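Protein-tyrosine-phosphatase (Shewanella sp., PDB 2Z72) hydrolyses phosphotyrosine in proteins, probably through a two-zinc centre of the calcineurin-like metallophosphoesterase type, and belongs to the cold-active enzymes of psychrophiles. Local coordinates at residues S21-I26 with T34-L39; S56-Q61 with A136-G141; L68-V73 with E106-M111; G208-E213 with N252-Y257; E269-L274 with H297-A302. All blocks are in the same frame, centred on the assembly; numbering follows the deposited sequence. Where two conformers were deposited one is given.

In the fold
Interaction 1 lies at one end of the molecule and interaction 5 near the other, their centres about 46 Å apart. Interactions 2 and 3 are neighbours, about 14 Å between centres, because strand 108-111 leads on to helix 122-138; Ala139 and Gly140 pack on Glu106. Interactions 4 and 5, with centres about 13 Å apart, are joined by a probable hydrogen bond from Ser212 to Glu269. Interaction 4 comes closest to the zinc site: Gly208 follows the zinc ligand His207, and the Trp256 side chain is about 6 Å from a zinc ion. The side chains of Val110 and Val300 lie about 14 Å from zinc, so interactions 3 and 5 belong to the surrounding framework.

Interaction 1. Residues S21-I26 with T34-L39; sequences STAYWI and TSIEKL
Ile36 lays its side chain along Ser21 where the two strands of a beta hairpin, 22-27 and 30-35, come to their open end. Its CB lies 3.4 Å from Ser21 O, the oxygen that accepts the hydrogen bond of Ile36 N. CG1 stays over the same carbonyl group. CD1 then passes on to Ser21 CB at 3.6 Å and also comes within 4.0 Å of Ala23 CB. Small residues at positions 21 and 23 leave room for this branched chain, and Ser21 OG turns instead to Thr15. Ala23 and Thr34 form an antiparallel hydrogen-bonded pair, with Ala23 N giving to Thr34 O at 2.9 Å and Thr34 N giving to Ala23 O at 2.8 Å. Thr22 and Ser35 make the adjacent non-hydrogen-bonded pair, and their side chains occupy the other face, where Thr22 CG2 rests 3.3 Å from Thr34 O. On the face of Ala23, the indole of Trp25 swings its NE1 to Thr34 OG1, 3.0 Å away, in a bond that is nearly straight (169°). The hydroxyl sits in the indole plane at the ring edge, placed there by a chi1 of 62° that sets OG1 between the backbone N and the carbonyl carbon. Threonine suits the position because its CG2 also packs near NE1, out of the ring plane. Strand 22-27 pairs on its far side with strand 8-14, whose Pro11 touches the same indole. Chemically, the indole N-H of a buried tryptophan is satisfied by a hydroxyl of its own hairpin.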
# COMPACT_ATOMS: atom_id res chain seq x y z
N SER A 21 -18.72 -16.73 -0.22
CA SER A 21 -17.41 -16.72 -0.83
C SER A 21 -16.79 -18.11 -0.82
O SER A 21 -17.21 -19.00 -0.10
CB SER A 21 -16.55 -15.68 -0.09
OG SER A 21 -17.00 -14.33 -0.32
N THR A 22 -15.73 -18.26 -1.64
CA THR A 22 -14.97 -19.47 -1.79
C THR A 22 -13.49 -19.16 -1.66
O THR A 22 -13.06 -18.11 -2.18
CB THR A 22 -15.24 -20.07 -3.17
OG1 THR A 22 -16.64 -20.35 -3.34
CG2 THR A 22 -14.44 -21.38 -3.39
N ALA A 23 -12.75 -19.98 -0.98
CA ALA A 23 -11.34 -19.79 -0.79
C ALA A 23 -10.54 -20.92 -1.47
O ALA A 23 -10.84 -22.11 -1.28
CB ALA A 23 -11.00 -19.73 0.69
N TYR A 24 -9.50 -20.52 -2.20
CA TYR A 24 -8.55 -21.38 -2.83
C TYR A 24 -7.24 -21.33 -2.03
O TYR A 24 -6.71 -20.23 -1.81
CB TYR A 24 -8.29 -20.99 -4.26
CG TYR A 24 -9.47 -21.13 -5.17
CD1 TYR A 24 -10.25 -20.06 -5.56
CD2 TYR A 24 -9.88 -22.31 -5.66
CE1 TYR A 24 -11.33 -20.22 -6.40
CE2 TYR A 24 -10.98 -22.47 -6.49
CZ TYR A 24 -11.70 -21.44 -6.86
OH TYR A 24 -12.78 -21.58 -7.67
N TRP A 25 -6.70 -22.48 -1.67
CA TRP A 25 -5.52 -22.62 -0.85
C TRP A 25 -4.53 -23.49 -1.57
O TRP A 25 -4.91 -24.57 -2.09
CB TRP A 25 -5.82 -23.27 0.49
CG TRP A 25 -6.97 -22.69 1.24
CD1 TRP A 25 -8.29 -22.97 1.05
CD2 TRP A 25 -6.96 -21.76 2.31
NE1 TRP A 25 -9.07 -22.28 1.89
CE2 TRP A 25 -8.30 -21.51 2.71
CE3 TRP A 25 -5.94 -21.09 3.00
CZ2 TRP A 25 -8.61 -20.63 3.75
CZ3 TRP A 25 -6.27 -20.22 4.04
CH2 TRP A 25 -7.61 -19.99 4.41
N ILE A 26 -3.27 -23.06 -1.62
CA ILE A 26 -2.19 -23.94 -2.06
C ILE A 26 -1.55 -24.55 -0.82
O ILE A 26 -1.00 -23.83 0.00
CB ILE A 26 -1.12 -23.19 -2.87
CG1 ILE A 26 -1.72 -22.41 -4.00
CG2 ILE A 26 -0.08 -24.19 -3.38
CD1 ILE A 26 -2.70 -23.17 -4.88
N THR A 34 -12.34 -24.33 -0.37
CA THR A 34 -13.27 -24.35 0.71
C THR A 34 -14.39 -23.32 0.47
O THR A 34 -14.22 -22.32 -0.19
CB THR A 34 -12.63 -24.10 2.07
OG1 THR A 34 -12.04 -22.78 2.07
CG2 THR A 34 -11.55 -25.14 2.36
N SER A 35 -15.55 -23.67 1.02
CA SER A 35 -16.72 -22.82 1.03
C SER A 35 -16.72 -22.01 2.32
O SER A 35 -16.60 -22.62 3.39
CB SER A 35 -18.00 -23.64 0.94
OG SER A 35 -18.02 -24.39 -0.26
N ILE A 36 -16.82 -20.68 2.23
CA ILE A 36 -16.71 -19.88 3.44
C ILE A 36 -18.06 -19.72 4.15
O ILE A 36 -19.02 -19.29 3.49
CB ILE A 36 -16.11 -18.51 3.11
CG1 ILE A 36 -14.66 -18.66 2.59
CG2 ILE A 36 -16.18 -17.53 4.27
CD1 ILE A 36 -14.12 -17.53 1.78
N GLU A 37 -18.07 -20.11 5.43
CA GLU A 37 -19.22 -20.12 6.32
C GLU A 37 -19.09 -18.92 7.28
O GLU A 37 -18.01 -18.72 7.94
CB GLU A 37 -19.36 -21.41 7.12
CG GLU A 37 -18.88 -22.73 6.55
CD GLU A 37 -20.01 -23.39 5.80
OE1 GLU A 37 -19.86 -24.47 5.23
OE2 GLU A 37 -21.05 -22.66 5.83
N LYS A 38 -20.15 -18.11 7.33
CA LYS A 38 -20.29 -17.05 8.33
C LYS A 38 -19.13 -16.09 8.25
O LYS A 38 -18.64 -15.56 9.27
CB LYS A 38 -20.38 -17.67 9.72
CG LYS A 38 -21.50 -18.69 9.92
CD LYS A 38 -21.63 -19.22 11.34
CE LYS A 38 -23.03 -19.63 11.75
NZ LYS A 38 -23.23 -19.95 13.20
N LEU A 39 -18.68 -15.85 7.02
CA LEU A 39 -17.59 -14.89 6.70
C LEU A 39 -16.24 -15.25 7.26
O LEU A 39 -15.28 -14.46 7.14
CB LEU A 39 -17.93 -13.48 7.10
CG LEU A 39 -19.26 -12.95 6.49
CD1 LEU A 39 -19.36 -11.52 6.97
CD2 LEU A 39 -19.34 -13.04 4.98

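Interaction 2. Residues S56-Q61 with A136-G141; sequences SSEIKQ and ARDAGG
Glu58 to Gln61 form a type I beta turn beside the last turn of helix 122-138, but Ile59 CA and Arg137 CA are 8.1 Å apart, so side chains must span the gap. Arginine is long enough for this: Arg137 is extended from CG to NE, its CG anti to the backbone N (chi1 -174°), and its paired terminal N-H groups suit one amide oxygen. NH1 at 2.8 Å and NH2 at 2.9 Å converge end-on on Gln61 OE1, which lies in the guanidinium plane. The amide is turned 57° from that plane and is approached by both nitrogens from one face. Behind them the helix ends in a Schellman motif, Gly140 taking a positive phi (85°) that suits glycine. Glu58 comes over a face of the guanidinium, CB above its centre and 3.5 Å from Arg137 CZ. Its OE2 stands 3.2 Å from Arg137 NE, well out of plane, making a salt bridge of charge alone; the same oxygen accepts from Gln134 NE2. Asp138 OD2 lies 4.0 Å from Glu58 OE2. One water donates to Glu58 OE2; another donates to Asp138 OD2 and, weakly, to Glu58 OE1.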
# COMPACT_ATOMS: atom_id res chain seq x y z
N SER A 56 -14.82 -8.68 5.88
CA SER A 56 -15.33 -7.42 6.40
C SER A 56 -16.54 -6.97 5.62
O SER A 56 -16.51 -7.03 4.40
CB SER A 56 -14.20 -6.41 6.15
OG SER A 56 -14.31 -5.28 6.96
N SER A 57 -17.54 -6.44 6.28
CA SER A 57 -18.68 -5.80 5.66
C SER A 57 -18.48 -4.30 5.50
O SER A 57 -19.41 -3.63 5.06
CB SER A 57 -19.95 -6.12 6.50
OG SER A 57 -19.85 -5.52 7.80
N GLU A 58 -17.41 -3.61 5.84
CA GLU A 58 -17.13 -2.20 5.88
C GLU A 58 -15.86 -1.77 5.11
O GLU A 58 -15.97 -0.69 4.52
CB GLU A 58 -16.91 -1.66 7.31
CG GLU A 58 -17.72 -2.22 8.44
CD GLU A 58 -17.41 -1.89 9.86
OE1 GLU A 58 -18.17 -2.14 10.83
OE2 GLU A 58 -16.33 -1.37 10.19
N ILE A 59 -14.69 -2.44 5.06
CA ILE A 59 -13.44 -1.84 4.64
C ILE A 59 -13.29 -1.76 3.13
O ILE A 59 -12.32 -1.19 2.66
CB ILE A 59 -12.21 -2.55 5.25
CG1 ILE A 59 -12.13 -4.00 4.76
CG2 ILE A 59 -12.26 -2.47 6.73
CD1 ILE A 59 -10.88 -4.73 5.21
N LYS A 60 -14.26 -2.32 2.38
CA LYS A 60 -14.28 -2.11 0.94
C LYS A 60 -15.05 -0.84 0.56
O LYS A 60 -15.14 -0.53 -0.64
CB LYS A 60 -14.79 -3.32 0.17
CG LYS A 60 -14.03 -4.60 0.52
CD LYS A 60 -14.31 -5.84 -0.32
CE LYS A 60 -15.66 -6.36 -0.03
NZ LYS A 60 -15.98 -7.67 -0.74
N GLN A 61 -15.55 -0.08 1.51
CA GLN A 61 -16.14 1.23 1.23
C GLN A 61 -15.04 2.20 0.80
O GLN A 61 -13.99 2.26 1.41
CB GLN A 61 -16.84 1.71 2.47
CG GLN A 61 -18.03 0.93 2.91
CD GLN A 61 -18.57 1.26 4.30
OE1 GLN A 61 -17.96 2.06 5.03
NE2 GLN A 61 -19.62 0.58 4.66
N ALA A 136 -8.22 -1.12 12.65
CA ALA A 136 -8.00 0.31 12.83
C ALA A 136 -9.37 1.02 12.86
O ALA A 136 -9.62 1.83 13.74
CB ALA A 136 -7.11 0.86 11.76
N ARG A 137 -10.24 0.68 11.93
CA ARG A 137 -11.57 1.27 11.92
C ARG A 137 -12.29 1.02 13.21
O ARG A 137 -12.92 1.92 13.77
CB ARG A 137 -12.35 0.76 10.68
CG ARG A 137 -13.68 1.42 10.49
CD ARG A 137 -14.32 1.11 9.16
NE ARG A 137 -15.70 1.56 9.09
CZ ARG A 137 -16.36 1.72 7.95
NH1 ARG A 137 -15.78 1.53 6.78
NH2 ARG A 137 -17.63 2.10 7.94
N ASP A 138 -12.25 -0.21 13.71
CA ASP A 138 -12.93 -0.54 14.97
C ASP A 138 -12.39 0.27 16.12
O ASP A 138 -13.14 0.52 17.08
CB ASP A 138 -12.76 -2.02 15.30
CG ASP A 138 -13.61 -2.88 14.34
OD1 ASP A 138 -13.28 -4.11 14.32
OD2 ASP A 138 -14.51 -2.44 13.64
N ALA A 139 -11.13 0.66 16.12
CA ALA A 139 -10.50 1.50 17.14
C ALA A 139 -10.73 2.98 16.90
O ALA A 139 -10.25 3.78 17.73
CB ALA A 139 -9.02 1.17 17.14
N GLY A 140 -11.40 3.37 15.83
CA GLY A 140 -11.49 4.80 15.58
C GLY A 140 -10.35 5.45 14.83
O GLY A 140 -10.32 6.66 14.70
N GLY A 141 -9.42 4.62 14.35
CA GLY A 141 -8.32 5.05 13.50
C GLY A 141 -8.58 4.61 12.07
O GLY A 141 -9.70 4.28 11.67
O HOH W 1 -15.66 -0.47 12.76
O HOH W 2 -16.58 -3.92 13.29

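Interaction 3. Residues L68-V73 with E106-M111; sequences LGIKKV and EGHMVM
Ile70 reaches the His108 ring because its chi1 of -54° sets CG2 anti to the backbone N, while His108, with CG anti to its carbonyl carbon (chi1 -68°), turns a face of the imidazole to meet it. CG2 stands 3.7 Å from the ring centroid, 15° off the normal, in a CH-pi contact. The other arm ends in CD1, which comes near the far end of the ring, 3.6 Å from His108 CE1, so the two branches of this beta-branched residue meet different parts of the imidazole. On the imidazole, ND1 is hydrogen-bonded to His144 NE2 of strand 142-145. The backbones beneath belong to a beta-alpha-beta unit, strand 72-76, helix 83-92 and strand 108-111, with the parallel strands side by side. Val73 pairs with His108, and His108 N gives a straight bond to Lys72 O at 3.0 Å. Further along, Val73 CG1 meets Val110 CG2 at 4.0 Å, two branched residues that suit a buried strand pair. Gly107 fits its place because a side chain there would run into Lys72 CE; the extended lysine chain instead passes over the bare CA, 3.8 Å from CE, and its ammonium makes a cation-pi contact with Phe104. A water bridges Lys72 N and, weakly, Glu106 O. An aliphatic cover on one face and a polar partner at ND1 together probably limit how far the imidazole can turn.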
# COMPACT_ATOMS: atom_id res chain seq x y z
N LEU A 68 -8.57 16.20 8.03
CA LEU A 68 -8.14 17.27 8.90
C LEU A 68 -8.08 16.79 10.33
O LEU A 68 -8.88 15.93 10.75
CB LEU A 68 -9.20 18.35 8.97
CG LEU A 68 -9.73 19.16 7.81
CD1 LEU A 68 -10.85 20.16 8.20
CD2 LEU A 68 -8.51 19.85 7.25
N GLY A 69 -7.20 17.39 11.11
CA GLY A 69 -7.20 17.19 12.54
C GLY A 69 -6.80 15.84 13.07
O GLY A 69 -7.24 15.42 14.13
N ILE A 70 -5.95 15.15 12.32
CA ILE A 70 -5.51 13.80 12.72
C ILE A 70 -4.27 13.90 13.60
O ILE A 70 -3.20 14.37 13.17
CB ILE A 70 -5.29 12.91 11.47
CG1 ILE A 70 -6.52 12.87 10.56
CG2 ILE A 70 -4.87 11.53 11.91
CD1 ILE A 70 -7.84 12.53 11.21
N LYS A 71 -4.41 13.47 14.84
CA LYS A 71 -3.36 13.68 15.83
C LYS A 71 -2.09 12.90 15.55
O LYS A 71 -1.00 13.41 15.78
CB LYS A 71 -3.88 13.39 17.25
CG LYS A 71 -4.94 14.44 17.69
CD LYS A 71 -5.48 14.22 19.07
CE LYS A 71 -6.59 15.22 19.46
NZ LYS A 71 -7.60 15.47 18.39
N LYS A 72 -2.23 11.65 15.05
CA LYS A 72 -0.98 10.84 14.90
C LYS A 72 -1.09 10.02 13.64
O LYS A 72 -2.15 9.42 13.39
CB LYS A 72 -0.65 10.12 16.16
CG LYS A 72 -1.23 8.91 16.52
CD LYS A 72 -0.82 8.24 17.83
CE LYS A 72 -1.83 7.09 17.91
NZ LYS A 72 -1.72 6.38 19.19
N VAL A 73 -0.02 10.01 12.92
CA VAL A 73 0.05 9.29 11.63
C VAL A 73 1.37 8.51 11.62
O VAL A 73 2.40 9.04 12.05
CB VAL A 73 0.02 10.27 10.45
CG1 VAL A 73 0.04 9.51 9.10
CG2 VAL A 73 -1.22 11.15 10.47
N GLU A 106 -6.58 5.74 17.65
CA GLU A 106 -7.23 6.56 16.67
C GLU A 106 -6.23 7.11 15.67
O GLU A 106 -6.57 7.96 14.83
CB GLU A 106 -8.00 7.72 17.30
CG GLU A 106 -9.09 7.20 18.24
CD GLU A 106 -9.97 8.29 18.79
OE1 GLU A 106 -11.04 7.94 19.30
OE2 GLU A 106 -9.55 9.46 18.66
N GLY A 107 -4.95 6.61 15.74
CA GLY A 107 -3.98 7.00 14.74
C GLY A 107 -4.37 6.54 13.35
O GLY A 107 -5.20 5.63 13.18
N HIS A 108 -3.72 7.15 12.34
CA HIS A 108 -3.82 6.74 10.96
C HIS A 108 -2.51 6.18 10.49
O HIS A 108 -1.45 6.72 10.77
CB HIS A 108 -4.24 7.90 10.05
CG HIS A 108 -5.65 8.34 10.28
ND1 HIS A 108 -6.34 8.92 9.23
CD2 HIS A 108 -6.46 8.30 11.33
CE1 HIS A 108 -7.56 9.23 9.68
NE2 HIS A 108 -7.67 8.87 10.93
N MET A 109 -2.57 5.07 9.74
CA MET A 109 -1.43 4.54 9.04
C MET A 109 -1.58 4.84 7.55
O MET A 109 -2.67 4.60 7.01
CB MET A 109 -1.37 2.99 9.21
CG MET A 109 -0.33 2.35 8.34
SD MET A 109 -0.22 0.55 8.53
CE MET A 109 0.54 0.42 10.09
N VAL A 110 -0.54 5.30 6.89
CA VAL A 110 -0.54 5.45 5.45
C VAL A 110 0.53 4.49 4.92
O VAL A 110 1.71 4.67 5.19
CB VAL A 110 -0.24 6.86 4.96
CG1 VAL A 110 -0.45 6.94 3.48
CG2 VAL A 110 -1.13 7.89 5.69
N MET A 111 0.09 3.47 4.21
CA MET A 111 1.03 2.59 3.50
C MET A 111 0.98 2.99 2.04
O MET A 111 -0.00 2.74 1.35
CB MET A 111 0.63 1.11 3.71
CG MET A 111 1.56 0.19 2.89
SD MET A 111 1.41 -1.55 3.33
CE MET A 111 2.20 -1.58 4.93
O HOH W 3 -4.92 10.29 15.60

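Interaction 4. Residues G208-E213 with N252-Y257; sequences GGISSE and NGPTWY
Two backbone N-H groups, those of Gly208 and Gly209, share Pro254 O, at 2.8 and 3.1 Å. The first lies in the carbonyl plane and the second above it. Both residues suit the tight approach: a CB on Gly208 would strike Pro254 O, and the backbone angles of Gly209 themselves call for glycine. Among side-chain bonds, Ser211 OG gives to Asn252 O at 2.9 Å. Asn252 ND2 gives to Glu213 OE1 at 3.0 Å on the anti side of the carboxylate, whose other oxygen pairs with Arg217. Water links Gly209 O, Ser211 N and Asn252 O, and another joins Ser212 N to Tyr257 OH. Apolar contact is led by Tyr257: with CG anti to its backbone N (chi1 -176°), the ring lies flat under Ser211 CB, 3.6 Å from the centroid in a CH-pi contact. A leucine in its place would probably leave Ser211 CB without its aromatic face and the water at Ser212 N without its hydroxyl partner. Ile210 CD1 touches Pro254 CG at 4.1 Å. Since Gly208 follows the zinc ligand His207, this dense bonding ties the metal-bearing loop to the 252-257 loop, which is consistent with a firmly set backbone beside the site.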
# COMPACT_ATOMS: atom_id res chain seq x y z
N GLY A 208 4.84 7.59 -5.74
CA GLY A 208 5.99 8.09 -6.48
C GLY A 208 6.30 9.54 -6.22
O GLY A 208 7.36 9.91 -5.70
N GLY A 209 5.35 10.41 -6.58
CA GLY A 209 5.50 11.85 -6.37
C GLY A 209 4.67 12.58 -7.38
O GLY A 209 4.19 12.05 -8.34
N ILE A 210 4.51 13.92 -7.14
CA ILE A 210 3.72 14.77 -8.00
C ILE A 210 4.68 15.67 -8.79
O ILE A 210 5.44 16.43 -8.21
CB ILE A 210 2.70 15.58 -7.19
CG1 ILE A 210 1.90 14.74 -6.21
CG2 ILE A 210 1.81 16.40 -8.15
CD1 ILE A 210 0.97 13.74 -6.87
N SER A 211 4.59 15.56 -10.09
CA SER A 211 5.33 16.36 -11.06
C SER A 211 4.54 17.61 -11.42
O SER A 211 3.34 17.72 -11.16
CB SER A 211 5.66 15.57 -12.29
OG SER A 211 4.42 15.25 -12.97
N SER A 212 5.20 18.55 -12.05
CA SER A 212 4.57 19.83 -12.43
C SER A 212 3.48 19.61 -13.45
O SER A 212 2.54 20.43 -13.58
CB SER A 212 5.65 20.77 -12.95
OG SER A 212 6.36 21.25 -11.80
N GLU A 213 3.51 18.50 -14.17
CA GLU A 213 2.40 18.16 -15.14
C GLU A 213 1.07 18.03 -14.44
O GLU A 213 0.04 18.29 -15.09
CB GLU A 213 2.78 16.90 -15.94
CG GLU A 213 1.77 16.43 -16.96
CD GLU A 213 2.24 15.39 -17.94
OE1 GLU A 213 3.40 14.97 -17.76
OE2 GLU A 213 1.38 14.96 -18.77
N ASN A 252 5.65 9.78 -15.63
CA ASN A 252 5.74 11.08 -14.96
C ASN A 252 4.64 11.27 -13.92
O ASN A 252 4.50 12.36 -13.33
CB ASN A 252 5.62 12.23 -15.98
CG ASN A 252 6.24 13.53 -15.48
OD1 ASN A 252 7.27 13.65 -14.82
ND2 ASN A 252 5.59 14.65 -15.80
N GLY A 253 3.79 10.25 -13.73
CA GLY A 253 2.61 10.37 -12.92
C GLY A 253 2.81 9.96 -11.47
O GLY A 253 3.92 9.61 -11.04
N PRO A 254 1.74 10.10 -10.70
CA PRO A 254 1.89 9.93 -9.26
C PRO A 254 2.46 8.62 -8.76
O PRO A 254 3.02 8.63 -7.65
CB PRO A 254 0.42 10.11 -8.78
CG PRO A 254 -0.19 11.09 -9.76
CD PRO A 254 0.46 10.74 -11.09
N THR A 255 2.29 7.52 -9.48
CA THR A 255 2.77 6.24 -8.99
C THR A 255 4.11 5.79 -9.57
O THR A 255 4.67 4.83 -9.07
CB THR A 255 1.74 5.14 -9.22
OG1 THR A 255 1.47 5.06 -10.60
CG2 THR A 255 0.47 5.41 -8.43
N TRP A 256 4.68 6.56 -10.49
CA TRP A 256 6.00 6.23 -11.04
C TRP A 256 7.01 7.34 -10.90
O TRP A 256 8.21 7.09 -11.03
CB TRP A 256 5.89 5.87 -12.52
CG TRP A 256 5.31 4.55 -12.82
CD1 TRP A 256 3.98 4.22 -12.97
CD2 TRP A 256 6.01 3.33 -13.02
NE1 TRP A 256 3.82 2.91 -13.27
CE2 TRP A 256 5.06 2.32 -13.30
CE3 TRP A 256 7.35 2.96 -13.02
CZ2 TRP A 256 5.42 1.00 -13.56
CZ3 TRP A 256 7.70 1.67 -13.27
CH2 TRP A 256 6.74 0.68 -13.53
N TYR A 257 6.60 8.60 -10.71
CA TYR A 257 7.51 9.71 -10.78
C TYR A 257 8.61 9.62 -9.75
O TYR A 257 8.32 9.41 -8.57
CB TYR A 257 6.71 10.98 -10.51
CG TYR A 257 7.50 12.28 -10.63
CD1 TYR A 257 8.17 12.63 -11.81
CD2 TYR A 257 7.52 13.17 -9.55
CE1 TYR A 257 8.85 13.84 -11.90
CE2 TYR A 257 8.21 14.37 -9.67
CZ TYR A 257 8.88 14.69 -10.82
OH TYR A 257 9.53 15.90 -10.89
O HOH W 4 3.23 13.02 -10.85
O HOH W 5 8.06 18.13 -12.23
O HOH W 6 6.26 17.57 -15.11

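Interaction 5. Residues E269-L274 with H297-A302; sequences ELDTIL and HNKVIA
Helix 267-277 packs against the start of strand 300-302, an inner strand of the mixed sheet of the calcineurin-like phosphoesterase fold, at a classic beta bulge where Lys299 and Val300 both face Leu295. The CA atoms of Leu270 and Lys299 are 8.0 Å apart, and side chains fill the interval. Leu270 points its CD2 between Lys299 CB, at 3.5 Å, and Val300 CG2, at 3.7 Å; with CG anti to the backbone N (chi1 -176°), its two methyls straddle that valine branch. One turn later, Leu274 CD1 abuts Lys299 CD at 3.7 Å, its chain crossing the lysine at about a right angle. Leucine serves both helix positions because its forked end reaches the strand and is content beside methylenes. Lysine suits this partly exposed position: CB, CG and CD lie on the leucines, while CE and NZ come to Asp271. Glu267 supplies NZ with a second anionic partner. Replacing Asp271 by an alanine would probably cost Lys299 one of its two carboxylate partners and leave the water between them without its aspartate anchor, the ammonium then held on fewer sides. Leu274 and its neighbour Ile273 also touch Ile282 of strand 281-284, so the helix rests on two adjacent strands. In the salt bridge itself, Lys299 NZ stands 2.8 Å from Asp271 OD1 and gives to its syn lone pair, and a water joins NZ to OD2.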
# COMPACT_ATOMS: atom_id res chain seq x y z
N GLU A 269 11.35 24.36 -7.08
CA GLU A 269 10.38 23.63 -7.89
C GLU A 269 9.49 22.87 -6.90
O GLU A 269 8.26 22.92 -7.02
CB GLU A 269 10.98 22.63 -8.88
CG GLU A 269 10.04 22.08 -9.92
CD GLU A 269 10.09 21.11 -11.04
OE1 GLU A 269 11.23 20.81 -11.47
OE2 GLU A 269 8.96 20.66 -11.48
N LEU A 270 10.13 22.26 -5.91
CA LEU A 270 9.32 21.60 -4.87
C LEU A 270 8.37 22.58 -4.17
O LEU A 270 7.20 22.23 -3.94
CB LEU A 270 10.26 20.92 -3.87
CG LEU A 270 9.62 20.13 -2.78
CD1 LEU A 270 8.79 18.95 -3.33
CD2 LEU A 270 10.71 19.58 -1.88
N ASP A 271 8.88 23.76 -3.87
CA ASP A 271 8.05 24.75 -3.21
C ASP A 271 6.81 25.05 -4.01
O ASP A 271 5.74 25.25 -3.43
CB ASP A 271 8.82 26.06 -2.95
CG ASP A 271 9.88 25.90 -1.89
OD1 ASP A 271 9.74 25.02 -1.02
OD2 ASP A 271 10.81 26.75 -1.93
N THR A 272 6.95 25.05 -5.32
CA THR A 272 5.74 25.34 -6.11
C THR A 272 4.72 24.21 -5.99
O THR A 272 3.51 24.49 -6.00
CB THR A 272 6.11 25.56 -7.58
OG1 THR A 272 6.97 26.68 -7.73
CG2 THR A 272 4.88 25.88 -8.41
N ILE A 273 5.18 23.00 -5.85
CA ILE A 273 4.23 21.89 -5.65
C ILE A 273 3.62 21.91 -4.28
O ILE A 273 2.41 21.75 -4.10
CB ILE A 273 4.96 20.59 -6.02
CG1 ILE A 273 5.34 20.61 -7.50
CG2 ILE A 273 4.14 19.40 -5.55
CD1 ILE A 273 6.48 19.69 -7.89
N LEU A 274 4.43 22.13 -3.23
CA LEU A 274 3.91 22.24 -1.90
C LEU A 274 2.80 23.32 -1.83
O LEU A 274 1.76 23.16 -1.25
CB LEU A 274 5.00 22.64 -0.90
CG LEU A 274 6.14 21.64 -0.68
CD1 LEU A 274 7.27 22.24 0.17
CD2 LEU A 274 5.55 20.37 -0.07
N HIS A 297 15.29 20.06 3.08
CA HIS A 297 14.90 20.62 4.36
C HIS A 297 13.63 19.94 4.85
O HIS A 297 12.70 20.57 5.38
CB HIS A 297 14.82 22.15 4.21
CG HIS A 297 16.10 22.84 3.80
ND1 HIS A 297 16.39 23.09 2.49
CD2 HIS A 297 17.16 23.21 4.52
CE1 HIS A 297 17.59 23.68 2.40
NE2 HIS A 297 18.08 23.76 3.62
N ASN A 298 13.58 18.62 4.71
CA ASN A 298 12.51 17.73 5.11
C ASN A 298 11.13 18.09 4.54
O ASN A 298 10.10 17.66 5.07
CB ASN A 298 12.42 17.74 6.60
CG ASN A 298 13.54 17.04 7.31
OD1 ASN A 298 13.96 15.99 6.88
ND2 ASN A 298 14.03 17.62 8.39
N LYS A 299 11.13 18.73 3.39
CA LYS A 299 9.91 18.94 2.61
C LYS A 299 9.43 17.68 1.89
O LYS A 299 8.24 17.57 1.63
CB LYS A 299 10.17 20.06 1.58
CG LYS A 299 10.40 21.39 2.28
CD LYS A 299 10.77 22.48 1.31
CE LYS A 299 11.18 23.74 2.02
NZ LYS A 299 11.63 24.81 1.08
N VAL A 300 10.35 16.78 1.58
CA VAL A 300 10.02 15.44 1.08
C VAL A 300 10.54 14.45 2.11
O VAL A 300 11.69 14.54 2.54
CB VAL A 300 10.64 15.14 -0.30
CG1 VAL A 300 10.51 13.65 -0.64
CG2 VAL A 300 10.02 15.94 -1.43
N ILE A 301 9.68 13.51 2.49
CA ILE A 301 10.15 12.39 3.32
C ILE A 301 9.97 11.13 2.51
O ILE A 301 8.89 10.80 2.08
CB ILE A 301 9.46 12.26 4.67
CG1 ILE A 301 9.32 13.61 5.41
CG2 ILE A 301 10.21 11.25 5.52
CD1 ILE A 301 10.62 14.23 5.87
N ALA A 302 11.13 10.42 2.35
CA ALA A 302 11.18 9.15 1.65
C ALA A 302 10.92 8.04 2.64
O ALA A 302 11.61 7.90 3.65
CB ALA A 302 12.57 8.98 1.03
O HOH W 7 11.64 27.69 0.55